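PDB 1YHT: DspB from Aggregatibacter actinomycetemcomitans, which hydrolyses terminal beta-linked N-acetylhexosamine residues as a family 20 glycoside hydrolase, an activity consistent with its release of bacterial cells from biofilms. Local coordinates for residues 53-58 with 122-127; 113-118 with 162-167; 202-207 with 227-232; 270-275 with 324-329; 297-302 with 350-355. All blocks are in the same frame, centred on the assembly; numbering follows the deposited sequence.

Contact 1: 53-58 with 122-127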
# COMPACT_ATOMS: atom_id res chain seq x y z
N HIS A 53 -0.33 3.01 -3.74
CA HIS A 53 1.01 2.45 -3.45
C HIS A 53 1.95 2.92 -4.55
O HIS A 53 2.16 2.20 -5.53
CB HIS A 53 0.90 0.91 -3.38
CG HIS A 53 2.16 0.23 -2.91
ND1 HIS A 53 2.37 -0.12 -1.59
CD2 HIS A 53 3.25 -0.18 -3.59
CE1 HIS A 53 3.56 -0.70 -1.48
NE2 HIS A 53 4.11 -0.75 -2.69
N PHE A 54 2.49 4.14 -4.39
CA PHE A 54 3.29 4.85 -5.42
C PHE A 54 4.80 4.75 -5.23
O PHE A 54 5.56 5.23 -6.08
CB PHE A 54 2.90 6.36 -5.52
CG PHE A 54 3.14 7.14 -4.25
CD1 PHE A 54 4.39 7.66 -3.96
CD2 PHE A 54 2.12 7.34 -3.36
CE1 PHE A 54 4.61 8.33 -2.79
CE2 PHE A 54 2.35 8.02 -2.20
CZ PHE A 54 3.60 8.52 -1.92
N SER A 55 5.24 4.11 -4.13
CA SER A 55 6.65 4.05 -3.79
C SER A 55 7.03 2.58 -3.43
O SER A 55 6.42 1.97 -2.54
CB SER A 55 6.94 5.00 -2.64
OG SER A 55 8.29 4.88 -2.18
N ASP A 56 8.02 2.03 -4.13
CA ASP A 56 8.50 0.69 -3.81
C ASP A 56 9.93 0.57 -4.33
O ASP A 56 10.56 1.58 -4.59
CB ASP A 56 7.57 -0.41 -4.38
CG ASP A 56 7.49 -1.65 -3.48
OD1 ASP A 56 8.55 -2.34 -3.39
OD2 ASP A 56 6.40 -1.93 -2.83
N HIS A 57 10.45 -0.63 -4.52
CA HIS A 57 11.81 -0.78 -5.01
C HIS A 57 12.02 -0.24 -6.43
O HIS A 57 13.02 0.41 -6.69
CB HIS A 57 12.24 -2.24 -5.01
CG HIS A 57 12.20 -2.88 -3.67
ND1 HIS A 57 13.05 -2.52 -2.65
CD2 HIS A 57 11.50 -3.95 -3.23
CE1 HIS A 57 12.85 -3.31 -1.62
NE2 HIS A 57 11.93 -4.20 -1.94
N GLU A 58 11.03 -0.43 -7.29
CA GLU A 58 11.20 -0.23 -8.71
C GLU A 58 11.02 1.24 -9.10
O GLU A 58 11.62 1.69 -10.10
CB GLU A 58 10.21 -1.09 -9.49
CG GLU A 58 10.43 -2.61 -9.42
CD GLU A 58 9.89 -3.23 -8.16
OE1 GLU A 58 9.42 -2.53 -7.26
OE2 GLU A 58 9.96 -4.46 -8.05
N THR A 122 13.58 1.24 -2.31
CA THR A 122 14.79 1.42 -3.10
C THR A 122 14.73 2.62 -4.04
O THR A 122 15.72 3.29 -4.22
CB THR A 122 15.21 0.17 -3.85
OG1 THR A 122 15.28 -0.91 -2.92
CG2 THR A 122 16.58 0.34 -4.48
N ALA A 123 13.58 2.89 -4.64
CA ALA A 123 13.48 4.01 -5.57
C ALA A 123 13.82 5.34 -4.85
O ALA A 123 14.52 6.19 -5.38
CB ALA A 123 12.10 4.06 -6.19
N ILE A 124 13.30 5.50 -3.65
CA ILE A 124 13.65 6.65 -2.81
C ILE A 124 15.16 6.72 -2.59
O ILE A 124 15.75 7.77 -2.76
CB ILE A 124 12.94 6.56 -1.46
CG1 ILE A 124 11.42 6.85 -1.63
CG2 ILE A 124 13.54 7.52 -0.47
CD1 ILE A 124 10.57 6.46 -0.43
N PHE A 125 15.78 5.61 -2.20
CA PHE A 125 17.25 5.57 -2.03
C PHE A 125 17.97 6.05 -3.30
O PHE A 125 18.91 6.86 -3.26
CB PHE A 125 17.71 4.15 -1.73
CG PHE A 125 17.25 3.58 -0.39
CD1 PHE A 125 16.87 4.40 0.64
CD2 PHE A 125 17.30 2.23 -0.17
CE1 PHE A 125 16.50 3.86 1.89
CE2 PHE A 125 16.92 1.66 1.07
CZ PHE A 125 16.53 2.49 2.09
N LYS A 126 17.53 5.56 -4.44
CA LYS A 126 18.20 5.89 -5.68
C LYS A 126 18.06 7.39 -6.01
O LYS A 126 19.01 8.00 -6.47
CB LYS A 126 17.67 5.03 -6.81
CG LYS A 126 18.00 3.51 -6.64
CD LYS A 126 19.50 3.29 -6.23
CE LYS A 126 20.00 1.84 -6.39
NZ LYS A 126 21.49 1.80 -6.04
N LEU A 127 16.90 8.00 -5.75
CA LEU A 127 16.75 9.46 -5.93
C LEU A 127 17.58 10.31 -4.96
O LEU A 127 18.14 11.36 -5.34
CB LEU A 127 15.27 9.86 -5.83
CG LEU A 127 14.37 9.36 -6.97
CD1 LEU A 127 12.91 9.49 -6.59
CD2 LEU A 127 14.71 10.11 -8.24
O HOH W 1 10.71 3.95 -3.11
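The imidazole of His57 meets the hydroxyl of Thr122 edge-on. ND1 of His57 and OG1 of Thr122 are 2.8 Å apart in a hydrogen bond of 159° that either group could donate, and OG1 lies near the ring plane. Where His57 CA and Thr122 CA come within 4.2 Å, His57 CG (chi1 -59°) and Thr122 OG1 (chi1 -53°) both swing to the backbone-N side, which brings ND1 to the hydroxyl. One residue back, the Asp56 carbonyl turns to the helix start and accepts from Ala123 N, with Asp56 O 3.3 Å away. The contact joins the loop after barrel strand 49-53 to the first turn of helix 122-132, which follows strand 110-117; both lie at the C-terminal ends of adjacent strands of the TIM barrel. A water extends the grip: it donates to Asp56 O at 2.8 Å, bonds Ser55 OG at 2.8 Å and accepts from Ile124 N at 3.1 Å, so two first-turn amides are satisfied. Ser55 OG also touches the tip of Ile124, at 3.3 Å from CD1. The Asp56 side chain leaves the backbone away from the helix; its OD2 receives His53 NE2 at 2.6 Å, within the imidazole plane and on the anti lone pair, while OD1 receives His57 N and also bonds His120.

Contact 2: 113-118 with 162-167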
# COMPACT_ATOMS: atom_id res chain seq x y z
N PRO A 113 -2.35 7.91 0.55
CA PRO A 113 -0.98 7.65 0.07
C PRO A 113 -0.27 6.62 0.94
O PRO A 113 -0.50 6.60 2.15
CB PRO A 113 -0.30 9.03 0.15
CG PRO A 113 -0.94 9.67 1.40
CD PRO A 113 -2.46 9.24 1.20
N GLU A 114 0.60 5.80 0.33
CA GLU A 114 1.47 4.87 1.03
C GLU A 114 2.90 5.17 0.72
O GLU A 114 3.36 4.98 -0.42
CB GLU A 114 1.19 3.37 0.71
CG GLU A 114 2.04 2.43 1.57
CD GLU A 114 1.95 0.94 1.26
OE1 GLU A 114 1.04 0.50 0.52
OE2 GLU A 114 2.86 0.22 1.75
N LEU A 115 3.63 5.60 1.75
CA LEU A 115 5.06 5.78 1.67
C LEU A 115 5.66 4.63 2.46
O LEU A 115 5.74 4.68 3.66
CB LEU A 115 5.45 7.15 2.25
CG LEU A 115 6.87 7.64 2.00
CD1 LEU A 115 7.07 7.95 0.53
CD2 LEU A 115 7.19 8.84 2.89
N ASP A 116 6.04 3.56 1.75
CA ASP A 116 6.41 2.32 2.39
C ASP A 116 7.84 2.45 2.98
O ASP A 116 8.72 3.11 2.42
CB ASP A 116 6.29 1.13 1.42
CG ASP A 116 6.18 -0.21 2.12
OD1 ASP A 116 6.46 -0.28 3.35
OD2 ASP A 116 5.84 -1.20 1.41
N SER A 117 7.99 1.84 4.14
CA SER A 117 9.25 1.75 4.88
C SER A 117 9.03 0.75 6.00
O SER A 117 7.88 0.43 6.33
CB SER A 117 9.71 3.10 5.40
OG SER A 117 9.14 3.45 6.65
N PRO A 118 10.13 0.22 6.58
CA PRO A 118 11.54 0.49 6.28
C PRO A 118 12.11 -0.21 5.07
O PRO A 118 13.22 0.15 4.65
CB PRO A 118 12.27 -0.07 7.53
CG PRO A 118 11.41 -1.06 8.07
CD PRO A 118 9.98 -0.70 7.70
N SER A 162 10.25 14.38 6.94
CA SER A 162 10.31 15.45 5.93
C SER A 162 9.65 15.03 4.61
O SER A 162 8.93 15.83 4.03
CB SER A 162 11.73 15.97 5.72
OG SER A 162 12.46 15.08 4.90
N LEU A 163 9.83 13.78 4.17
CA LEU A 163 9.19 13.26 2.94
C LEU A 163 7.69 13.03 3.20
O LEU A 163 6.82 13.41 2.39
CB LEU A 163 9.86 11.96 2.47
CG LEU A 163 9.44 11.37 1.13
CD1 LEU A 163 9.57 12.42 -0.05
CD2 LEU A 163 10.28 10.11 0.86
N MET A 164 7.36 12.50 4.37
CA MET A 164 5.94 12.38 4.73
C MET A 164 5.22 13.73 4.68
O MET A 164 4.11 13.81 4.14
CB MET A 164 5.76 11.76 6.10
CG MET A 164 6.21 10.31 6.19
SD MET A 164 6.35 9.75 7.94
CE MET A 164 4.62 9.71 8.41
N SER A 165 5.86 14.78 5.20
CA SER A 165 5.26 16.14 5.14
C SER A 165 4.95 16.62 3.72
O SER A 165 3.92 17.24 3.45
CB SER A 165 6.18 17.14 5.84
OG SER A 165 6.25 16.84 7.23
N GLU A 166 5.89 16.36 2.80
CA GLU A 166 5.70 16.68 1.40
C GLU A 166 4.52 15.89 0.79
O GLU A 166 3.67 16.45 0.08
CB GLU A 166 6.98 16.37 0.65
CG GLU A 166 6.86 16.75 -0.83
CD GLU A 166 8.13 16.49 -1.61
OE1 GLU A 166 8.28 15.37 -2.12
OE2 GLU A 166 8.93 17.43 -1.73
N VAL A 167 4.48 14.59 1.07
CA VAL A 167 3.38 13.72 0.57
C VAL A 167 2.03 14.17 1.12
O VAL A 167 1.03 14.31 0.38
CB VAL A 167 3.68 12.26 0.84
CG1 VAL A 167 2.46 11.41 0.56
CG2 VAL A 167 4.87 11.78 0.01
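Within the beta-alpha-beta crossover that links the neighbouring parallel strands 110-117 and 177-181 of the TIM barrel, Pro113 and Leu115 pack against helix 154-171. The short segments run nearly antiparallel, at 166°, with axes 10.0 Å apart. Leu115 does most of the touching. Its CG stands anti to the backbone N (chi1 -168°), which sends the two methyls out to the helix: CD2 reaches Met164 CG at 3.7 Å and Leu163 CG at 3.8 Å, while CD1 lies 3.9 Å from Leu163 CD2. Further back along the strand, the Pro113 ring and the Val167 side chain lie alongside each other, pointing opposite ways, CB of Pro113 meeting CG1 of Val167 at 3.7 Å. Met164 bends beyond its CG toward helix 192-208, where it packs on Leu202 and Leu206. Glu114, between the two strand residues, points the other way and bonds His53, His51 and Trp216. Every close approach between strand and helix is carbon to carbon and all five residues are buried, which implies that shape and exclusion of water hold these segments together.

Contact 3: 202-207 with 227-232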
# COMPACT_ATOMS: atom_id res chain seq x y z
N LEU A 202 6.03 7.61 13.94
CA LEU A 202 5.38 7.97 12.67
C LEU A 202 3.88 8.26 12.89
O LEU A 202 3.36 9.28 12.42
CB LEU A 202 5.65 6.86 11.64
CG LEU A 202 6.85 7.01 10.69
CD1 LEU A 202 8.15 7.67 11.20
CD2 LEU A 202 7.08 5.82 9.82
N SER A 203 3.20 7.42 13.68
CA SER A 203 1.78 7.59 13.94
C SER A 203 1.46 8.88 14.69
O SER A 203 0.46 9.55 14.36
CB SER A 203 1.19 6.40 14.69
OG SER A 203 1.63 6.31 16.04
N TYR A 204 2.28 9.22 15.70
CA TYR A 204 2.04 10.45 16.48
C TYR A 204 2.40 11.73 15.67
O TYR A 204 1.81 12.78 15.84
CB TYR A 204 2.75 10.39 17.83
CG TYR A 204 2.12 9.34 18.74
CD1 TYR A 204 0.78 9.43 19.09
CD2 TYR A 204 2.85 8.27 19.23
CE1 TYR A 204 0.19 8.49 19.91
CE2 TYR A 204 2.28 7.30 20.04
CZ TYR A 204 0.95 7.43 20.39
OH TYR A 204 0.37 6.49 21.21
N PHE A 205 3.37 11.62 14.76
CA PHE A 205 3.69 12.70 13.84
C PHE A 205 2.48 12.92 12.92
O PHE A 205 2.05 14.06 12.69
CB PHE A 205 4.94 12.31 13.05
CG PHE A 205 5.24 13.21 11.92
CD1 PHE A 205 6.00 14.36 12.11
CD2 PHE A 205 4.80 12.90 10.64
CE1 PHE A 205 6.31 15.22 11.01
CE2 PHE A 205 5.14 13.72 9.56
CZ PHE A 205 5.87 14.88 9.75
N LEU A 206 1.93 11.85 12.38
CA LEU A 206 0.71 11.96 11.54
C LEU A 206 -0.50 12.52 12.31
O LEU A 206 -1.26 13.34 11.79
CB LEU A 206 0.36 10.60 10.93
CG LEU A 206 1.31 10.15 9.81
CD1 LEU A 206 1.11 8.68 9.44
CD2 LEU A 206 1.19 11.01 8.57
N GLU A 207 -0.70 12.02 13.53
CA GLU A 207 -1.75 12.50 14.42
C GLU A 207 -1.66 14.01 14.56
O GLU A 207 -2.68 14.71 14.40
CB GLU A 207 -1.72 11.78 15.80
CG GLU A 207 -2.75 12.30 16.79
CD GLU A 207 -2.62 11.64 18.17
OE1 GLU A 207 -1.62 11.85 18.87
OE2 GLU A 207 -3.54 10.90 18.55
N GLN A 227 2.30 -2.71 22.64
CA GLN A 227 3.02 -1.41 22.74
C GLN A 227 2.69 -0.43 21.59
O GLN A 227 3.06 0.72 21.62
CB GLN A 227 4.53 -1.67 22.72
CG GLN A 227 5.04 -2.53 23.88
CD GLN A 227 6.43 -3.09 23.64
OE1 GLN A 227 7.32 -2.39 23.20
NE2 GLN A 227 6.61 -4.39 23.90
N ILE A 228 2.00 -0.92 20.58
CA ILE A 228 1.66 -0.14 19.38
C ILE A 228 0.53 0.79 19.73
O ILE A 228 -0.36 0.41 20.48
CB ILE A 228 1.22 -1.14 18.21
CG1 ILE A 228 2.46 -1.65 17.52
CG2 ILE A 228 0.29 -0.52 17.21
CD1 ILE A 228 3.04 -0.66 16.49
N ASN A 229 0.60 2.01 19.21
CA ASN A 229 -0.49 2.99 19.27
C ASN A 229 -1.77 2.29 18.88
O ASN A 229 -1.89 1.83 17.75
CB ASN A 229 -0.20 4.16 18.28
CG ASN A 229 -1.26 5.27 18.27
OD1 ASN A 229 -2.33 5.13 18.84
ND2 ASN A 229 -0.96 6.40 17.61
N PRO A 230 -2.74 2.21 19.79
CA PRO A 230 -3.91 1.44 19.42
C PRO A 230 -4.79 2.11 18.39
O PRO A 230 -5.74 1.50 17.96
CB PRO A 230 -4.68 1.27 20.73
CG PRO A 230 -4.28 2.46 21.58
CD PRO A 230 -2.86 2.81 21.14
N ASN A 231 -4.50 3.38 18.04
CA ASN A 231 -5.22 4.05 16.97
C ASN A 231 -4.70 3.72 15.55
O ASN A 231 -5.33 4.09 14.55
CB ASN A 231 -5.22 5.57 17.16
CG ASN A 231 -6.09 6.03 18.34
OD1 ASN A 231 -5.79 7.07 18.97
ND2 ASN A 231 -7.14 5.29 18.64
N ILE A 232 -3.56 3.05 15.47
CA ILE A 232 -3.03 2.73 14.13
C ILE A 232 -3.98 1.71 13.55
O ILE A 232 -4.45 0.78 14.27
CB ILE A 232 -1.61 2.16 14.17
CG1 ILE A 232 -0.62 3.24 14.61
CG2 ILE A 232 -1.22 1.60 12.74
CD1 ILE A 232 0.81 2.67 14.96
O HOH W 2 -3.21 8.46 17.81
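Ser203 and Tyr204, on helix 192-208 of the barrel's outer layer, receive Asn229, which begins a type I turn in the connection between strands 212-216 and 233-236. Ser203 comes first. Ser203 OG sits between the backbone N and the carbonyl carbon (chi1 70°) and accepts from Asn229 ND2 at 3.0 Å, in a bond of 168° that lies close to the amide plane; the same hydroxyl bonds Asn200 O within the helix. Ser203 CB rests against Ile232, with CG1 of the isoleucine 3.6 Å away. Tyr204 follows and brings its ring face over the amide, the two planes only 12° apart, with ring atom CE1 3.3 Å from Asn229 ND2. Flat group lies on flat group, so the amide is fixed both in its plane and across it. Glu207, one turn on, reaches the loop through a water that donates to its OE2 at 2.6 Å, donates to Asn231 OD1 at 3.2 Å and accepts from Asn229 ND2 at 3.1 Å. The amide nitrogen thus has two acceptors. Its oxygen faces its own chain in an Asx turn: Asn229 OD1 takes the backbone N of Asn231 at 2.9 Å, from well above the carbonyl plane.

Contact 4: 270-275 with 324-329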
# COMPACT_ATOMS: atom_id res chain seq x y z
N LEU A 270 -8.68 -3.68 8.49
CA LEU A 270 -9.23 -3.94 7.15
C LEU A 270 -8.63 -5.23 6.62
O LEU A 270 -7.43 -5.48 6.78
CB LEU A 270 -8.93 -2.80 6.17
CG LEU A 270 -9.66 -1.48 6.40
CD1 LEU A 270 -9.04 -0.70 7.59
CD2 LEU A 270 -9.64 -0.62 5.14
N ASN A 271 -9.48 -6.02 5.98
CA ASN A 271 -9.11 -7.30 5.49
C ASN A 271 -8.59 -7.17 4.05
O ASN A 271 -9.33 -6.83 3.14
CB ASN A 271 -10.34 -8.23 5.55
CG ASN A 271 -10.02 -9.68 5.17
OD1 ASN A 271 -8.89 -10.01 4.81
ND2 ASN A 271 -11.03 -10.57 5.29
N TYR A 272 -7.32 -7.45 3.87
CA TYR A 272 -6.69 -7.38 2.57
C TYR A 272 -6.35 -8.79 2.04
O TYR A 272 -5.60 -8.91 1.08
CB TYR A 272 -5.44 -6.54 2.66
CG TYR A 272 -5.61 -5.03 2.45
CD1 TYR A 272 -6.48 -4.28 3.24
CD2 TYR A 272 -4.87 -4.34 1.49
CE1 TYR A 272 -6.60 -2.89 3.08
CE2 TYR A 272 -4.97 -2.95 1.36
CZ TYR A 272 -5.85 -2.23 2.15
OH TYR A 272 -5.97 -0.82 2.06
N ASN A 273 -6.89 -9.82 2.72
CA ASN A 273 -6.62 -11.27 2.42
C ASN A 273 -6.03 -11.50 1.05
O ASN A 273 -6.75 -11.42 0.06
CB ASN A 273 -7.93 -12.08 2.55
CG ASN A 273 -7.74 -13.59 2.32
OD1 ASN A 273 -6.81 -14.03 1.65
ND2 ASN A 273 -8.64 -14.37 2.89
N SER A 274 -4.74 -11.82 0.99
CA SER A 274 -4.03 -11.96 -0.29
C SER A 274 -4.57 -13.11 -1.15
O SER A 274 -4.54 -13.03 -2.36
CB SER A 274 -2.52 -12.13 -0.08
OG SER A 274 -2.26 -13.28 0.71
N TYR A 275 -5.11 -14.15 -0.55
CA TYR A 275 -5.65 -15.22 -1.39
C TYR A 275 -6.78 -14.77 -2.33
O TYR A 275 -6.74 -15.10 -3.51
CB TYR A 275 -6.12 -16.40 -0.57
CG TYR A 275 -6.51 -17.58 -1.44
CD1 TYR A 275 -5.53 -18.42 -1.99
CD2 TYR A 275 -7.82 -17.82 -1.73
CE1 TYR A 275 -5.89 -19.49 -2.81
CE2 TYR A 275 -8.20 -18.91 -2.51
CZ TYR A 275 -7.24 -19.74 -3.02
OH TYR A 275 -7.66 -20.77 -3.82
N GLY A 324 -13.46 -3.04 7.12
CA GLY A 324 -13.50 -2.96 5.65
C GLY A 324 -12.55 -3.92 4.97
O GLY A 324 -12.11 -4.91 5.59
N ALA A 325 -12.23 -3.62 3.70
CA ALA A 325 -11.48 -4.53 2.82
C ALA A 325 -11.08 -3.81 1.58
O ALA A 325 -11.67 -2.78 1.22
CB ALA A 325 -12.33 -5.75 2.44
N ALA A 326 -10.06 -4.32 0.91
CA ALA A 326 -9.66 -3.77 -0.39
C ALA A 326 -9.20 -4.85 -1.32
O ALA A 326 -8.66 -5.86 -0.87
CB ALA A 326 -8.56 -2.77 -0.20
N LEU A 327 -9.45 -4.65 -2.60
CA LEU A 327 -8.73 -5.34 -3.66
C LEU A 327 -7.38 -4.67 -3.84
O LEU A 327 -7.34 -3.45 -4.00
CB LEU A 327 -9.44 -5.23 -5.00
CG LEU A 327 -8.82 -5.93 -6.22
CD1 LEU A 327 -8.87 -7.43 -6.12
CD2 LEU A 327 -9.56 -5.52 -7.54
N SER A 328 -6.32 -5.45 -3.93
CA SER A 328 -4.99 -4.97 -4.25
C SER A 328 -4.55 -5.46 -5.64
O SER A 328 -4.57 -6.65 -5.92
CB SER A 328 -4.00 -5.46 -3.17
OG SER A 328 -4.24 -4.88 -1.88
N ILE A 329 -4.19 -4.53 -6.52
CA ILE A 329 -3.68 -4.85 -7.84
C ILE A 329 -2.21 -4.52 -7.87
O ILE A 329 -1.83 -3.36 -7.95
CB ILE A 329 -4.40 -4.02 -8.96
CG1 ILE A 329 -5.92 -4.17 -8.87
CG2 ILE A 329 -3.81 -4.43 -10.33
CD1 ILE A 329 -6.75 -3.32 -9.91
O HOH W 3 -5.97 -6.77 -0.69
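Asn271 N donates to Gly324 O across the two parallel strands, at 2.9 Å and an almost straight 174°. The return bond, from Ala326 N to Asn271 O at 3.4 Å, is weak, and Ala325 CA approaches the same Asn271 O at 3.2 Å in a CA-H...O contact. Just beyond the pairing, where the first strand turns off, a water sits 2.8 Å from each of Tyr272 O, Ala326 O and Ser328 OG, linking the two segments where their direct pairing stops. The turn itself is an Asx turn: Asn271 OD1 accepts Asn273 N at 2.9 Å, while Asn271 ND2 bonds the carbonyls of Val306 and Leu304, so both ends of the amide are tied. Asn273 then takes the N-cap position of helix 274-277. In the packing layer, Tyr272 lays its ring over Ala326, whose CB stands 3.9 Å from the ring centroid and 20° off the normal, a CH-pi contact displaced toward the phenolic rim. Ser328 OG comes obliquely to the ring, 3.5 Å from Tyr272 CD2. The phenol OH bonds His51, and Phe49 and Met22 touch the same side chain. Strands 269-271 and 324-329 are the last two of the TIM barrel, and 324-329 closes the ring on its other side by pairing with the first strand, 18-24.

Contact 5: 297-302 with 350-355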
# COMPACT_ATOMS: atom_id res chain seq x y z
N ASP A 297 -15.21 -16.10 -8.32
CA ASP A 297 -14.65 -16.85 -7.19
C ASP A 297 -14.84 -16.08 -5.88
O ASP A 297 -15.30 -16.64 -4.89
CB ASP A 297 -13.18 -17.21 -7.47
CG ASP A 297 -12.57 -18.17 -6.42
OD1 ASP A 297 -13.23 -19.13 -6.02
OD2 ASP A 297 -11.40 -17.94 -6.04
N VAL A 298 -14.57 -14.78 -5.90
CA VAL A 298 -14.85 -13.92 -4.74
C VAL A 298 -16.36 -13.89 -4.43
O VAL A 298 -16.78 -14.00 -3.29
CB VAL A 298 -14.30 -12.49 -5.01
CG1 VAL A 298 -14.87 -11.43 -4.03
CG2 VAL A 298 -12.78 -12.54 -5.00
N ILE A 299 -17.18 -13.76 -5.45
CA ILE A 299 -18.61 -13.71 -5.23
C ILE A 299 -19.12 -15.01 -4.57
O ILE A 299 -19.90 -14.96 -3.61
CB ILE A 299 -19.35 -13.47 -6.56
CG1 ILE A 299 -19.13 -12.01 -7.02
CG2 ILE A 299 -20.86 -13.79 -6.44
CD1 ILE A 299 -19.28 -11.83 -8.48
N LYS A 300 -18.67 -16.15 -5.08
CA LYS A 300 -19.13 -17.47 -4.61
C LYS A 300 -18.57 -17.85 -3.23
O LYS A 300 -19.31 -18.34 -2.37
CB LYS A 300 -18.69 -18.50 -5.63
CG LYS A 300 -19.13 -19.94 -5.39
CD LYS A 300 -20.33 -20.32 -6.21
CE LYS A 300 -20.30 -21.81 -6.56
NZ LYS A 300 -20.04 -22.64 -5.38
N ASN A 301 -17.28 -17.55 -3.04
CA ASN A 301 -16.46 -18.16 -1.98
C ASN A 301 -15.87 -17.19 -0.95
O ASN A 301 -15.46 -17.63 0.12
CB ASN A 301 -15.30 -18.98 -2.60
CG ASN A 301 -15.79 -20.05 -3.57
OD1 ASN A 301 -15.42 -20.06 -4.76
ND2 ASN A 301 -16.61 -20.93 -3.10
N TRP A 302 -15.79 -15.89 -1.25
CA TRP A 302 -15.23 -14.97 -0.26
C TRP A 302 -16.30 -14.24 0.53
O TRP A 302 -17.37 -13.91 0.00
CB TRP A 302 -14.25 -13.97 -0.90
CG TRP A 302 -13.63 -13.09 0.15
CD1 TRP A 302 -12.72 -13.46 1.10
CD2 TRP A 302 -13.93 -11.72 0.39
NE1 TRP A 302 -12.40 -12.38 1.90
CE2 TRP A 302 -13.13 -11.30 1.48
CE3 TRP A 302 -14.74 -10.78 -0.25
CZ2 TRP A 302 -13.15 -10.00 1.95
CZ3 TRP A 302 -14.79 -9.50 0.25
CH2 TRP A 302 -14.02 -9.13 1.37
N LEU A 350 -13.13 -5.90 -8.80
CA LEU A 350 -13.18 -4.77 -7.86
C LEU A 350 -14.60 -4.51 -7.37
O LEU A 350 -14.82 -4.28 -6.20
CB LEU A 350 -12.58 -3.50 -8.51
CG LEU A 350 -12.63 -2.22 -7.65
CD1 LEU A 350 -11.96 -2.38 -6.26
CD2 LEU A 350 -12.08 -1.02 -8.41
N GLU A 351 -15.56 -4.54 -8.30
CA GLU A 351 -16.98 -4.47 -7.95
C GLU A 351 -17.41 -5.52 -6.93
O GLU A 351 -18.08 -5.22 -5.96
CB GLU A 351 -17.88 -4.56 -9.20
CG GLU A 351 -17.75 -3.37 -10.10
CD GLU A 351 -18.49 -3.53 -11.43
OE1 GLU A 351 -19.06 -4.63 -11.68
OE2 GLU A 351 -18.52 -2.53 -12.16
N ALA A 352 -17.02 -6.76 -7.19
CA ALA A 352 -17.34 -7.91 -6.32
C ALA A 352 -16.79 -7.73 -4.90
O ALA A 352 -17.46 -7.97 -3.94
CB ALA A 352 -16.76 -9.18 -6.90
N VAL A 353 -15.53 -7.33 -4.80
CA VAL A 353 -14.92 -7.13 -3.48
C VAL A 353 -15.67 -6.03 -2.67
O VAL A 353 -15.99 -6.22 -1.48
CB VAL A 353 -13.42 -6.77 -3.61
CG1 VAL A 353 -12.82 -6.40 -2.22
CG2 VAL A 353 -12.64 -7.92 -4.23
N ILE A 354 -16.00 -4.94 -3.34
CA ILE A 354 -16.71 -3.82 -2.73
C ILE A 354 -18.11 -4.26 -2.30
O ILE A 354 -18.52 -3.98 -1.19
CB ILE A 354 -16.78 -2.55 -3.65
CG1 ILE A 354 -15.40 -1.92 -3.80
CG2 ILE A 354 -17.75 -1.53 -3.11
CD1 ILE A 354 -15.26 -0.87 -4.89
N HIS A 355 -18.83 -4.89 -3.20
CA HIS A 355 -20.17 -5.35 -2.90
C HIS A 355 -20.17 -6.43 -1.81
O HIS A 355 -21.00 -6.37 -0.93
CB HIS A 355 -20.89 -5.88 -4.14
CG HIS A 355 -21.25 -4.83 -5.14
ND1 HIS A 355 -21.79 -3.61 -4.79
CD2 HIS A 355 -21.18 -4.83 -6.50
CE1 HIS A 355 -22.00 -2.89 -5.88
NE2 HIS A 355 -21.64 -3.60 -6.93
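The methyl of Ala352, on helix 339-358, is a small bump that fits between Ile299 and Val298 of helix 287-301. The small side chain is consistent with the close approach of the backbones, with Ile299 CA and Ala352 CA only 6.0 Å apart, while the short segments run roughly parallel at 26° and 9.2 Å between axes. Ile299 CG1 lies 3.7 Å from Ala352 CB, and its CD1 extends past the same methyl. Val298 approaches that methyl roughly at right angles to Ile299, its CG1 standing 4.1 Å from Ala352 CB; being anti to the backbone N (chi1 165°), this branch also meets Val353 CG2, at 4.2 Å. Val353 lies alongside, its CG2 facing Val298 and its CG1 facing the indole of Trp302, the first residue to leave the helix. Trp302 presents its ring edge: CZ3 lies 3.9 Å from Val353 O, near the ring plane, and 4.4 Å from Val353 CG1. The indole NE1 is held by Val306 O, which helps set the ring's position. Apart from Trp302 CZ3 near Val353 O, the meetings are apolar and lie on the outside of the barrel. Helix 274-277 adds Leu277 against both Trp302 and Val353, helix 32-44 flanks Leu350, and strand 324-329 lies beneath, with Leu327 against Leu350.

In the fold
From the N terminus, contact 1 closes a loop of about 63 residues from the end of strand 49-53 to helix 122-132. Before it closes, strand 110-117 opens contact 2, which ends on helix 154-171, so the two cross; they touch where Phe54 packs on Pro113. Contact 3 follows in series, a short loop from helix 192-208 to 227-232, and leans on contact 2 where Phe205 meets Ser165. Contacts 4 and 5 cross in turn, strand 269-271 to 324-329 and helix 287-301 to 339-358, meeting where Ala325 packs on Trp302. They lie across the chain's centre from contacts 1 and 2.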